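Local structure of ABC transporter sugar binding protein (Xanthomonas axonopodis pv. citri, 3UOR) at residues 416-419 with 420-424; 401-404 with 405-409; 339-343 with 344-348; 327-330 with 331-334; 76-80 with 81-85. The protein probably binds maltose or related sugars in the periplasm and delivers them to an ABC transporter, as the solute-binding component MalE. All coordinates share one frame; numbering follows the deposited sequence.

Contact 1: residues 416-419 with 420-424; sequences RRWI and FEQEG
Gln422 folds back over the indole of Trp418, one turn earlier, in the last turns of the last modelled alpha-helix, 414-422. Its CG sits 3.6 Å from the centroid of the five-membered ring of Trp418, 21° off the ring normal, a CH-pi contact over the face. A bend at chi2 (-57°) carries the amide on across the six-membered ring, where Gln422 OE1 lies 3.6 Å from Trp418 CH2; amide and ring planes are only 14° apart. The same two residues are joined by the i to i+4 backbone bond from Gln422 N to Trp418 O, 2.9 Å long. Glu421 and Arg417 lie alongside each other, pointing the same way, yet their charged ends do not meet: the guanidinium of Arg417 bonds instead to the carbonyls of Asn214 and Asp410. Arg416 NH2 bonds the carbonyl oxygen of His212, whose ring also meets that of Phe420, and so the helix is held to the 212-214 loop. Helical geometry is lost at Glu423, whose N still bonds Ile419 O at 3.1 Å.

Contact 2: residues 401-404 with 405-409; sequences AVQE and LDQRV
Four successive i to i+4 bonds join residues 401-404 to 405-408, all within the alpha-helix 398-412. Leu405 N to Ala401 O is the shortest at 2.8 Å. Asp406 N to Val402 O is the straightest, with an N-H...O angle of 171°. Side chains touch sparingly across the turn. Gln407 CG, beside its own backbone N, lies 3.3 Å from Gln403 O, and the extended chain brings Gln407 OE1 to 4.0 Å from Gln403 CG; the two amides stand almost perpendicular, at 87°. On another side of the helix, Glu404 extends with CG anti to its own N (chi1 175°), which leads the carboxylate to Arg390, a salt-bridge partner, and to Gln396. Arg408, bent at chi2 and chi3, turns its guanidinium to Glu411 instead. Ala401 and Leu405 pack on helix 377-394, while Val402 and Leu405 meet helix 221-235, so the helix lies against both. The buried carboxylate of Asp406 is satisfied beyond the turn by Arg219 and by Phe218 N, and Asp406 CB rests 3.5 Å from Val402 O.

Contact 3: residues 339-343 with 344-348; sequences DLPPR and RSTWK
Trp347 reaches back from the short, weakly bonded helix 344-348 to the proline-rich loop before it. Its CB stands 4.2 Å from Arg343 O, and CG is beside the backbone N (chi1 -82°), a setting that swings the indole over toward Pro341. CD1 meets Arg343 O in the ring plane at 3.3 Å. Next along the edge, NE1 donates to Pro341 O over 3.0 Å; the N-H...O angle is 160°, but the nitrogen lies above the carbonyl plane, 38° out of it. Farther round, CE2 approaches Pro341 CD, and CZ2 ends 4.0 Å from Leu340 CD2. Beside the indole, Thr346 CG2 presses on Pro341 CG at a tight 3.5 Å, and Thr346 N makes a weak bond to Arg343 O. Arg343 forms a salt bridge with Asp120 through NE and hydrogen bonds to the carbonyls of Ile115 and Ser325 through NH1. The indole thus meets the loop in two ways: its N-H satisfies the Pro341 carbonyl, while its carbons touch Pro341 and, at the ring edge, Leu340.

Contact 4: residues 327-330 with 331-334; sequences PQVQ and ARFH
Ala331 closes the first turn of alpha-helix 327-337: its N bonds Pro327 O at 2.9 Å, and its methyl lies 3.5 Å from the same oxygen. Pro327 stands at the start of the helix, where its ring nitrogen has no hydrogen to give. Arg332 comes next and bonds through its N to Gln328 O at 3.2 Å, from above the carbonyl plane. Its side chain, with chi1 (-146°) away from a staggered value and a bend at chi3, runs back along the helix, and the guanidinium face comes to rest with Gln328 O 4.2 Å above the plane, over its centre. There Arg332 NH1 also approaches Val329 CG2, at 3.9 Å. Phe333 N bonds Val329 O at 3.0 Å, but the ring leads away from the turn, CG being anti to the backbone N (chi1 -164°), to stack on Trp140 and pack with Val43 and Leu47 of helix 39-52; Val329 packs inward too, on Leu47 and on Tyr323 of helix 314-324. His334 N completes the series on Gln330 O, and its imidazole likewise points away from the earlier turn. Val329 and Phe333 thus pack inward, and buried Gln330 finds a polar partner in Thr346 OG1, whereas exposed Arg332 lies close to a backbone carbonyl whose partial negative charge would probably favour the cation nearby.

Contact 5: residues 76-80 with 81-85; sequences TAFAA and DGLPD
A Schellman motif ends helix 67-79 here, with Asp81 as the C-prime residue in a left-handed backbone conformation (phi 57°). Two bonds define it. Gly82 N reaches back to Ala77 O over 2.7 Å, nearly straight at 176°, and Asp81 N meets Phe78 O at 2.7 Å, coming from well above that carbonyl's plane. The reversal brings Leu83, two residues on, against the last turn: with CG beside the backbone N (chi1 -63°), Leu83 places CD2 3.7 Å from Ala77 CB and 3.3 Å from Phe78 N. The other branch, CD1, lies 4.1 Å from Phe78 CD1, with the two side chains side by side and pointing the same way. Ala77 CB also touches Gly82 O, at 3.6 Å. Beyond the turn, Leu83 packs on Phe308 and Ser310, while Ala77 and Pro84 both meet Trp35 of strand 30-36, so the loop leads from the helix end to the sheet, toward strand 86-90. The motif thus occupies two of the carbonyls at the helix end with backbone N-H groups, and the apolar contacts of Leu83 with Ala77 and Phe78 accompany these bonds.

How the contacts relate
From the N terminus, contact 5 comes first, ending helix 67-79 and turning the chain toward strand 86-90. Much later, contact 4 spans the first turns of helix 327-337, and contact 3 closes the loop that follows onto helix 344-348. These two touch, their centres about 8 Å apart: Thr346 OG1 and Gln330 OE1 probably share a hydrogen bond of 2.7 Å, and Thr346 CG2 packs on Pro327 O. Contacts 2 and 1 follow on successive helices, 398-412 and 414-422, about 21 Å between centres and across the chain's centre from contact 4. All five lie in series; none nests or crosses.

Contact 1: residues 416-419 with 420-424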
loop_
_atom_site.group_PDB
_atom_site.type_symbol
_atom_site.label_atom_id
_atom_site.label_comp_id
_atom_site.label_asym_id
_atom_site.label_seq_id
_atom_site.Cartn_x
_atom_site.Cartn_y
_atom_site.Cartn_z
ATOM N N ARG A 416 11.941 21.221 -6.165
ATOM C CA ARG A 416 12.937 20.148 -6.099
ATOM C C ARG A 416 13.966 20.299 -7.223
ATOM O O ARG A 416 15.160 20.321 -6.974
ATOM C CB ARG A 416 12.258 18.777 -6.207
ATOM C CG ARG A 416 13.250 17.603 -6.332
ATOM C CD ARG A 416 12.538 16.274 -6.604
ATOM N NE ARG A 416 13.522 15.227 -6.855
ATOM C CZ ARG A 416 14.141 14.549 -5.893
ATOM N NH1 ARG A 416 13.858 14.792 -4.622
ATOM N NH2 ARG A 416 15.034 13.624 -6.199
ATOM N N ARG A 417 13.499 20.396 -8.463
ATOM C CA ARG A 417 14.397 20.542 -9.614
ATOM C C ARG A 417 15.291 21.781 -9.502
ATOM O O ARG A 417 16.456 21.734 -9.873
ATOM C CB ARG A 417 13.582 20.589 -10.900
ATOM C CG ARG A 417 14.376 20.675 -12.187
ATOM C CD ARG A 417 13.440 20.492 -13.374
ATOM N NE ARG A 417 12.377 21.479 -13.373
ATOM C CZ ARG A 417 11.091 21.230 -13.159
ATOM N NH1 ARG A 417 10.658 19.993 -12.941
ATOM N NH2 ARG A 417 10.224 22.237 -13.188
ATOM N N TRP A 418 14.750 22.882 -8.980
ATOM C CA TRP A 418 15.494 24.136 -8.874
ATOM C C TRP A 418 16.603 24.037 -7.842
ATOM O O TRP A 418 17.731 24.473 -8.062
ATOM C CB TRP A 418 14.554 25.267 -8.471
ATOM C CG TRP A 418 15.248 26.529 -8.073
ATOM C CD1 TRP A 418 15.567 26.941 -6.797
ATOM C CD2 TRP A 418 15.713 27.558 -8.951
ATOM N NE1 TRP A 418 16.191 28.177 -6.842
ATOM C CE2 TRP A 418 16.295 28.568 -8.151
ATOM C CE3 TRP A 418 15.697 27.724 -10.338
ATOM C CZ2 TRP A 418 16.856 29.719 -8.699
ATOM C CZ3 TRP A 418 16.252 28.861 -10.875
ATOM C CH2 TRP A 418 16.819 29.849 -10.058
ATOM N N ILE A 419 16.261 23.501 -6.684
ATOM C CA ILE A 419 17.258 23.238 -5.672
ATOM C C ILE A 419 18.383 22.364 -6.244
ATOM O O ILE A 419 19.551 22.593 -5.964
ATOM C CB ILE A 419 16.634 22.564 -4.456
ATOM C CG1 ILE A 419 15.765 23.570 -3.687
ATOM C CG2 ILE A 419 17.731 21.969 -3.560
ATOM C CD1 ILE A 419 14.887 22.916 -2.619
ATOM N N PHE A 420 18.028 21.373 -7.052
ATOM C CA PHE A 420 19.018 20.486 -7.667
ATOM C C PHE A 420 19.946 21.261 -8.601
ATOM O O PHE A 420 21.152 21.056 -8.602
ATOM C CB PHE A 420 18.320 19.374 -8.453
ATOM C CG PHE A 420 19.261 18.474 -9.207
ATOM C CD1 PHE A 420 19.502 18.677 -10.560
ATOM C CD2 PHE A 420 19.897 17.424 -8.569
ATOM C CE1 PHE A 420 20.362 17.850 -11.267
ATOM C CE2 PHE A 420 20.772 16.590 -9.269
ATOM C CZ PHE A 420 20.999 16.806 -10.622
ATOM N N GLU A 421 19.373 22.144 -9.406
ATOM C CA GLU A 421 20.154 22.950 -10.333
ATOM C C GLU A 421 21.054 23.955 -9.614
ATOM O O GLU A 421 22.120 24.296 -10.106
ATOM C CB GLU A 421 19.228 23.704 -11.299
ATOM C CG GLU A 421 18.415 22.822 -12.255
ATOM C CD GLU A 421 17.327 23.618 -12.995
ATOM O OE1 GLU A 421 17.129 24.811 -12.659
ATOM O OE2 GLU A 421 16.672 23.057 -13.907
ATOM N N GLN A 422 20.621 24.430 -8.452
ATOM C CA GLN A 422 21.329 25.501 -7.747
ATOM C C GLN A 422 22.501 25.005 -6.918
ATOM O O GLN A 422 23.518 25.688 -6.797
ATOM C CB GLN A 422 20.361 26.269 -6.848
ATOM C CG GLN A 422 19.378 27.093 -7.636
ATOM C CD GLN A 422 20.083 28.059 -8.555
ATOM O OE1 GLN A 422 19.898 28.030 -9.776
ATOM N NE2 GLN A 422 20.913 28.918 -7.974
ATOM N N GLU A 423 22.341 23.827 -6.329
ATOM C CA GLU A 423 23.383 23.232 -5.507
ATOM C C GLU A 423 24.098 22.174 -6.325
ATOM O O GLU A 423 24.422 22.390 -7.496
ATOM C CB GLU A 423 22.778 22.602 -4.248
ATOM C CG GLU A 423 21.709 23.461 -3.551
ATOM C CD GLU A 423 22.262 24.753 -2.946
ATOM O OE1 GLU A 423 23.440 24.761 -2.521
ATOM O OE2 GLU A 423 21.515 25.757 -2.884
ATOM N N GLY A 424 24.340 21.026 -5.712
ATOM C CA GLY A 424 24.895 19.899 -6.435
ATOM C C GLY A 424 23.784 18.969 -6.884
ATOM O O GLY A 424 23.750 18.537 -8.040
#

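Contact 2: residues 401-404 with 405-409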
loop_
_atom_site.group_PDB
_atom_site.type_symbol
_atom_site.label_atom_id
_atom_site.label_comp_id
_atom_site.label_asym_id
_atom_site.label_seq_id
_atom_site.Cartn_x
_atom_site.Cartn_y
_atom_site.Cartn_z
ATOM N N ALA A 401 -3.420 13.143 -22.416
ATOM C CA ALA A 401 -3.409 12.827 -20.987
ATOM C C ALA A 401 -1.985 12.856 -20.455
ATOM O O ALA A 401 -1.688 13.596 -19.525
ATOM C CB ALA A 401 -4.027 11.458 -20.733
ATOM N N VAL A 402 -1.093 12.070 -21.052
ATOM C CA VAL A 402 0.255 11.918 -20.482
ATOM C C VAL A 402 1.100 13.196 -20.644
ATOM O O VAL A 402 1.937 13.532 -19.803
ATOM C CB VAL A 402 0.982 10.664 -21.036
ATOM C CG1 VAL A 402 0.147 9.403 -20.757
ATOM C CG2 VAL A 402 1.214 10.805 -22.540
ATOM N N GLN A 403 0.854 13.927 -21.716
ATOM C CA GLN A 403 1.529 15.197 -21.946
ATOM C C GLN A 403 1.144 16.182 -20.843
ATOM O O GLN A 403 1.986 16.881 -20.253
ATOM C CB GLN A 403 1.097 15.758 -23.311
ATOM C CG GLN A 403 1.715 17.101 -23.658
ATOM C CD GLN A 403 2.756 16.988 -24.762
ATOM O OE1 GLN A 403 2.772 16.009 -25.516
ATOM N NE2 GLN A 403 3.630 17.988 -24.861
ATOM N N GLU A 404 -0.152 16.234 -20.582
ATOM C CA GLU A 404 -0.699 17.145 -19.595
ATOM C C GLU A 404 -0.244 16.726 -18.199
ATOM O O GLU A 404 0.128 17.568 -17.391
ATOM C CB GLU A 404 -2.225 17.133 -19.681
ATOM C CG GLU A 404 -2.896 17.955 -18.612
ATOM C CD GLU A 404 -4.406 18.100 -18.798
ATOM O OE1 GLU A 404 -4.963 17.695 -19.848
ATOM O OE2 GLU A 404 -5.036 18.639 -17.868
ATOM N N LEU A 405 -0.270 15.419 -17.920
ATOM C CA LEU A 405 0.165 14.923 -16.606
ATOM C C LEU A 405 1.611 15.313 -16.342
ATOM O O LEU A 405 1.909 15.892 -15.299
ATOM C CB LEU A 405 -0.025 13.409 -16.490
ATOM C CG LEU A 405 0.313 12.734 -15.162
ATOM C CD1 LEU A 405 -0.364 13.424 -13.969
ATOM C CD2 LEU A 405 -0.118 11.283 -15.241
ATOM N N ASP A 406 2.505 15.026 -17.288
ATOM C CA ASP A 406 3.891 15.494 -17.179
ATOM C C ASP A 406 4.029 17.010 -16.936
ATOM O O ASP A 406 4.877 17.438 -16.132
ATOM C CB ASP A 406 4.744 15.049 -18.381
ATOM C CG ASP A 406 5.366 13.661 -18.168
ATOM O OD1 ASP A 406 5.295 13.141 -17.026
ATOM O OD2 ASP A 406 5.940 13.100 -19.127
ATOM N N GLN A 407 3.214 17.818 -17.617
ATOM C CA GLN A 407 3.232 19.256 -17.376
ATOM C C GLN A 407 2.891 19.547 -15.929
ATOM O O GLN A 407 3.582 20.309 -15.285
ATOM C CB GLN A 407 2.251 20.021 -18.278
ATOM C CG GLN A 407 2.644 20.104 -19.736
ATOM C CD GLN A 407 1.658 20.946 -20.545
ATOM O OE1 GLN A 407 1.163 20.518 -21.597
ATOM N NE2 GLN A 407 1.358 22.151 -20.045
ATOM N N ARG A 408 1.813 18.957 -15.419
ATOM C CA ARG A 408 1.438 19.179 -14.021
ATOM C C ARG A 408 2.549 18.687 -13.091
ATOM O O ARG A 408 2.909 19.358 -12.125
ATOM C CB ARG A 408 0.113 18.480 -13.685
ATOM C CG ARG A 408 -1.114 19.019 -14.471
ATOM C CD ARG A 408 -1.290 20.547 -14.305
ATOM N NE ARG A 408 -1.557 21.179 -15.599
ATOM C CZ ARG A 408 -0.750 22.049 -16.195
ATOM N NH1 ARG A 408 0.361 22.430 -15.604
ATOM N NH2 ARG A 408 -1.063 22.549 -17.380
ATOM N N VAL A 409 3.107 17.519 -13.382
ATOM C CA VAL A 409 4.112 16.943 -12.479
ATOM C C VAL A 409 5.402 17.769 -12.506
ATOM O O VAL A 409 5.997 18.032 -11.470
ATOM C CB VAL A 409 4.370 15.453 -12.783
ATOM C CG1 VAL A 409 5.532 14.898 -11.919
ATOM C CG2 VAL A 409 3.074 14.651 -12.546
#

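Contact 3: residues 339-343 with 344-348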
loop_
_atom_site.group_PDB
_atom_site.type_symbol
_atom_site.label_atom_id
_atom_site.label_comp_id
_atom_site.label_asym_id
_atom_site.label_seq_id
_atom_site.Cartn_x
_atom_site.Cartn_y
_atom_site.Cartn_z
ATOM N N ASP A 339 -3.640 -6.524 9.193
ATOM C CA ASP A 339 -2.481 -5.865 8.582
ATOM C C ASP A 339 -1.396 -6.865 8.248
ATOM O O ASP A 339 -1.099 -7.758 9.036
ATOM C CB ASP A 339 -1.932 -4.753 9.479
ATOM C CG ASP A 339 -2.873 -3.562 9.563
ATOM O OD1 ASP A 339 -3.750 -3.465 8.696
ATOM O OD2 ASP A 339 -2.755 -2.736 10.486
ATOM N N LEU A 340 -0.815 -6.727 7.066
ATOM C CA LEU A 340 0.077 -7.767 6.564
ATOM C C LEU A 340 1.469 -7.657 7.168
ATOM O O LEU A 340 2.068 -6.588 7.193
ATOM C CB LEU A 340 0.193 -7.706 5.040
ATOM C CG LEU A 340 -1.086 -7.699 4.190
ATOM C CD1 LEU A 340 -0.662 -7.485 2.737
ATOM C CD2 LEU A 340 -1.833 -9.021 4.363
ATOM N N PRO A 341 1.995 -8.776 7.649
ATOM C CA PRO A 341 3.372 -8.749 8.150
ATOM C C PRO A 341 4.325 -8.390 7.029
ATOM O O PRO A 341 4.108 -8.796 5.886
ATOM C CB PRO A 341 3.600 -10.189 8.593
ATOM C CG PRO A 341 2.223 -10.665 9.025
ATOM C CD PRO A 341 1.307 -10.034 7.966
ATOM N N PRO A 342 5.390 -7.654 7.351
ATOM C CA PRO A 342 6.356 -7.231 6.328
ATOM C C PRO A 342 7.539 -8.171 6.204
ATOM O O PRO A 342 8.457 -7.824 5.466
ATOM C CB PRO A 342 6.851 -5.887 6.863
ATOM C CG PRO A 342 6.772 -6.030 8.330
ATOM C CD PRO A 342 5.579 -6.937 8.620
ATOM N N ARG A 343 7.532 -9.320 6.889
ATOM C CA ARG A 343 8.701 -10.226 6.840
ATOM C C ARG A 343 8.347 -11.698 6.623
ATOM O O ARG A 343 7.300 -12.150 7.041
ATOM C CB ARG A 343 9.603 -10.059 8.085
ATOM C CG ARG A 343 8.929 -10.301 9.421
ATOM C CD ARG A 343 9.867 -9.999 10.608
ATOM N NE ARG A 343 11.151 -10.689 10.490
ATOM C CZ ARG A 343 12.099 -10.660 11.427
ATOM N NH1 ARG A 343 11.896 -10.001 12.569
ATOM N NH2 ARG A 343 13.252 -11.287 11.226
ATOM N N ARG A 344 9.229 -12.438 5.960
ATOM C CA ARG A 344 8.917 -13.804 5.562
ATOM C C ARG A 344 8.685 -14.722 6.727
ATOM O O ARG A 344 7.856 -15.623 6.655
ATOM C CB ARG A 344 10.035 -14.396 4.721
ATOM C CG ARG A 344 10.249 -13.633 3.485
ATOM C CD ARG A 344 10.905 -14.468 2.443
ATOM N NE ARG A 344 11.198 -13.593 1.317
ATOM C CZ ARG A 344 12.227 -12.762 1.300
ATOM N NH1 ARG A 344 13.055 -12.719 2.340
ATOM N NH2 ARG A 344 12.429 -11.982 0.249
ATOM N N SER A 345 9.412 -14.512 7.811
ATOM C CA SER A 345 9.310 -15.484 8.885
ATOM C C SER A 345 7.957 -15.401 9.593
ATOM O O SER A 345 7.454 -16.400 10.092
ATOM C CB SER A 345 10.517 -15.432 9.840
ATOM O OG SER A 345 10.569 -14.226 10.561
ATOM N N THR A 346 7.342 -14.226 9.612
ATOM C CA THR A 346 6.004 -14.144 10.185
ATOM C C THR A 346 5.040 -14.920 9.308
ATOM O O THR A 346 4.106 -15.534 9.802
ATOM C CB THR A 346 5.512 -12.719 10.291
ATOM O OG1 THR A 346 6.488 -11.950 10.985
ATOM C CG2 THR A 346 4.210 -12.674 11.077
ATOM N N TRP A 347 5.291 -14.894 8.000
ATOM C CA TRP A 347 4.438 -15.579 7.035
ATOM C C TRP A 347 4.569 -17.092 7.124
ATOM O O TRP A 347 3.701 -17.809 6.635
ATOM C CB TRP A 347 4.721 -15.089 5.608
ATOM C CG TRP A 347 3.977 -13.785 5.320
ATOM C CD1 TRP A 347 4.438 -12.523 5.522
ATOM C CD2 TRP A 347 2.629 -13.651 4.846
ATOM N NE1 TRP A 347 3.474 -11.603 5.179
ATOM C CE2 TRP A 347 2.348 -12.274 4.772
ATOM C CE3 TRP A 347 1.637 -14.563 4.468
ATOM C CZ2 TRP A 347 1.123 -11.785 4.323
ATOM C CZ3 TRP A 347 0.417 -14.077 4.029
ATOM C CH2 TRP A 347 0.172 -12.694 3.957
ATOM N N LYS A 348 5.644 -17.573 7.754
ATOM C CA LYS A 348 5.844 -19.019 7.898
ATOM C C LYS A 348 5.099 -19.585 9.106
ATOM O O LYS A 348 4.893 -20.784 9.198
ATOM C CB LYS A 348 7.333 -19.376 7.975
ATOM C CG LYS A 348 8.102 -19.137 6.669
ATOM C CD LYS A 348 9.599 -19.258 6.897
ATOM C CE LYS A 348 10.389 -18.373 5.929
ATOM N NZ LYS A 348 11.514 -17.637 6.615
#

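Contact 4: residues 327-330 with 331-334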
loop_
_atom_site.group_PDB
_atom_site.type_symbol
_atom_site.label_atom_id
_atom_site.label_comp_id
_atom_site.label_asym_id
_atom_site.label_seq_id
_atom_site.Cartn_x
_atom_site.Cartn_y
_atom_site.Cartn_z
ATOM N N PRO A 327 8.185 -11.947 14.916
ATOM C CA PRO A 327 7.201 -12.680 14.115
ATOM C C PRO A 327 5.900 -13.003 14.845
ATOM O O PRO A 327 4.823 -12.890 14.250
ATOM C CB PRO A 327 7.964 -13.939 13.725
ATOM C CG PRO A 327 9.355 -13.428 13.515
ATOM C CD PRO A 327 9.562 -12.354 14.583
ATOM N N GLN A 328 5.982 -13.377 16.114
ATOM C CA GLN A 328 4.777 -13.771 16.846
ATOM C C GLN A 328 3.908 -12.575 17.215
ATOM O O GLN A 328 2.682 -12.662 17.246
ATOM C CB GLN A 328 5.141 -14.600 18.082
ATOM C CG GLN A 328 5.847 -15.887 17.698
ATOM C CD GLN A 328 6.044 -16.831 18.861
ATOM O OE1 GLN A 328 5.557 -16.589 19.971
ATOM N NE2 GLN A 328 6.764 -17.921 18.614
ATOM N N VAL A 329 4.545 -11.444 17.471
ATOM C CA VAL A 329 3.794 -10.231 17.723
ATOM C C VAL A 329 3.088 -9.774 16.433
ATOM O O VAL A 329 1.930 -9.351 16.455
ATOM C CB VAL A 329 4.702 -9.159 18.276
ATOM C CG1 VAL A 329 3.941 -7.858 18.453
ATOM C CG2 VAL A 329 5.266 -9.635 19.601
ATOM N N GLN A 330 3.777 -9.915 15.308
ATOM C CA GLN A 330 3.238 -9.505 14.025
ATOM C C GLN A 330 2.050 -10.394 13.611
ATOM O O GLN A 330 1.049 -9.899 13.078
ATOM C CB GLN A 330 4.337 -9.521 12.957
ATOM C CG GLN A 330 5.502 -8.562 13.219
ATOM C CD GLN A 330 6.371 -8.350 11.974
ATOM O OE1 GLN A 330 6.461 -9.222 11.109
ATOM N NE2 GLN A 330 6.988 -7.194 11.877
ATOM N N ALA A 331 2.177 -11.698 13.845
ATOM C CA ALA A 331 1.077 -12.643 13.625
ATOM C C ALA A 331 -0.158 -12.234 14.427
ATOM O O ALA A 331 -1.286 -12.304 13.942
ATOM C CB ALA A 331 1.506 -14.068 14.012
ATOM N N ARG A 332 0.062 -11.811 15.662
ATOM C CA ARG A 332 -1.028 -11.425 16.547
ATOM C C ARG A 332 -1.708 -10.190 15.963
ATOM O O ARG A 332 -2.940 -10.092 15.907
ATOM C CB ARG A 332 -0.451 -11.114 17.926
ATOM C CG ARG A 332 -1.311 -11.457 19.112
ATOM C CD ARG A 332 -0.517 -11.264 20.418
ATOM N NE ARG A 332 0.259 -12.455 20.790
ATOM C CZ ARG A 332 1.519 -12.450 21.242
ATOM N NH1 ARG A 332 2.198 -11.305 21.385
ATOM N NH2 ARG A 332 2.105 -13.604 21.550
ATOM N N PHE A 333 -0.883 -9.246 15.518
ATOM C CA PHE A 333 -1.359 -8.014 14.910
ATOM C C PHE A 333 -2.203 -8.313 13.688
ATOM O O PHE A 333 -3.285 -7.741 13.508
ATOM C CB PHE A 333 -0.159 -7.158 14.512
ATOM C CG PHE A 333 -0.491 -5.719 14.222
ATOM C CD1 PHE A 333 -1.035 -4.906 15.202
ATOM C CD2 PHE A 333 -0.188 -5.166 12.990
ATOM C CE1 PHE A 333 -1.310 -3.574 14.949
ATOM C CE2 PHE A 333 -0.468 -3.840 12.722
ATOM C CZ PHE A 333 -1.029 -3.040 13.707
ATOM N N HIS A 334 -1.715 -9.220 12.845
ATOM C CA HIS A 334 -2.479 -9.630 11.661
ATOM C C HIS A 334 -3.807 -10.273 12.064
ATOM O O HIS A 334 -4.855 -10.009 11.457
ATOM C CB HIS A 334 -1.670 -10.613 10.820
ATOM C CG HIS A 334 -2.416 -11.151 9.639
ATOM N ND1 HIS A 334 -3.099 -12.348 9.670
ATOM C CD2 HIS A 334 -2.592 -10.650 8.392
ATOM C CE1 HIS A 334 -3.655 -12.571 8.490
ATOM N NE2 HIS A 334 -3.363 -11.554 7.696
#

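Contact 5: residues 76-80 with 81-85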
loop_
_atom_site.group_PDB
_atom_site.type_symbol
_atom_site.label_atom_id
_atom_site.label_comp_id
_atom_site.label_asym_id
_atom_site.label_seq_id
_atom_site.Cartn_x
_atom_site.Cartn_y
_atom_site.Cartn_z
ATOM N N THR A 76 3.695 20.235 13.242
ATOM C CA THR A 76 3.469 21.135 14.365
ATOM C C THR A 76 4.308 20.768 15.588
ATOM O O THR A 76 5.021 21.611 16.134
ATOM C CB THR A 76 1.977 21.172 14.752
ATOM O OG1 THR A 76 1.250 21.944 13.783
ATOM C CG2 THR A 76 1.796 21.780 16.141
ATOM N N ALA A 77 4.216 19.513 16.020
ATOM C CA ALA A 77 5.005 19.045 17.153
ATOM C C ALA A 77 6.494 19.221 16.879
ATOM O O ALA A 77 7.270 19.508 17.790
ATOM C CB ALA A 77 4.690 17.594 17.464
ATOM N N PHE A 78 6.890 19.050 15.622
ATOM C CA PHE A 78 8.277 19.271 15.242
ATOM C C PHE A 78 8.705 20.671 15.647
ATOM O O PHE A 78 9.491 20.838 16.573
ATOM C CB PHE A 78 8.466 19.092 13.739
ATOM C CG PHE A 78 9.861 19.387 13.262
ATOM C CD1 PHE A 78 10.960 18.993 14.005
ATOM C CD2 PHE A 78 10.074 20.044 12.057
ATOM C CE1 PHE A 78 12.248 19.260 13.563
ATOM C CE2 PHE A 78 11.359 20.308 11.606
ATOM C CZ PHE A 78 12.447 19.917 12.360
ATOM N N ALA A 79 8.181 21.672 14.945
ATOM C CA ALA A 79 8.486 23.072 15.236
ATOM C C ALA A 79 8.460 23.381 16.734
ATOM O O ALA A 79 9.326 24.094 17.244
ATOM C CB ALA A 79 7.519 23.982 14.490
ATOM N N ALA A 80 7.472 22.832 17.433
ATOM C CA ALA A 80 7.295 23.080 18.861
ATOM C C ALA A 80 8.163 22.177 19.754
ATOM O O ALA A 80 8.005 22.162 20.974
ATOM C CB ALA A 80 5.829 22.933 19.228
ATOM N N ASP A 81 9.067 21.418 19.146
ATOM C CA ASP A 81 9.951 20.530 19.896
ATOM C C ASP A 81 9.206 19.520 20.785
ATOM O O ASP A 81 9.643 19.217 21.897
ATOM C CB ASP A 81 10.914 21.360 20.742
ATOM C CG ASP A 81 12.163 20.590 21.126
ATOM O OD1 ASP A 81 13.164 21.246 21.493
ATOM O OD2 ASP A 81 12.154 19.340 21.058
ATOM N N GLY A 82 8.094 18.986 20.287
ATOM C CA GLY A 82 7.278 18.073 21.074
ATOM C C GLY A 82 6.939 16.768 20.383
ATOM O O GLY A 82 5.844 16.227 20.563
ATOM N N LEU A 83 7.882 16.261 19.592
ATOM C CA LEU A 83 7.717 14.986 18.897
ATOM C C LEU A 83 7.774 13.811 19.868
ATOM O O LEU A 83 8.496 13.851 20.858
ATOM C CB LEU A 83 8.809 14.807 17.840
ATOM C CG LEU A 83 8.859 15.803 16.688
ATOM C CD1 LEU A 83 10.019 15.462 15.763
ATOM C CD2 LEU A 83 7.531 15.808 15.932
ATOM N N PRO A 84 7.018 12.748 19.575
ATOM C CA PRO A 84 7.080 11.558 20.425
ATOM C C PRO A 84 8.400 10.841 20.195
ATOM O O PRO A 84 9.168 11.248 19.327
ATOM C CB PRO A 84 5.923 10.714 19.908
ATOM C CG PRO A 84 5.810 11.103 18.469
ATOM C CD PRO A 84 6.157 12.554 18.396
ATOM N N ASP A 85 8.663 9.790 20.962
ATOM C CA ASP A 85 9.874 8.996 20.775
ATOM C C ASP A 85 9.715 8.050 19.607
ATOM O O ASP A 85 10.557 8.003 18.711
ATOM C CB ASP A 85 10.171 8.187 22.034
ATOM C CG ASP A 85 10.208 9.055 23.275
ATOM O OD1 ASP A 85 9.296 8.932 24.124
ATOM O OD2 ASP A 85 11.132 9.881 23.376
#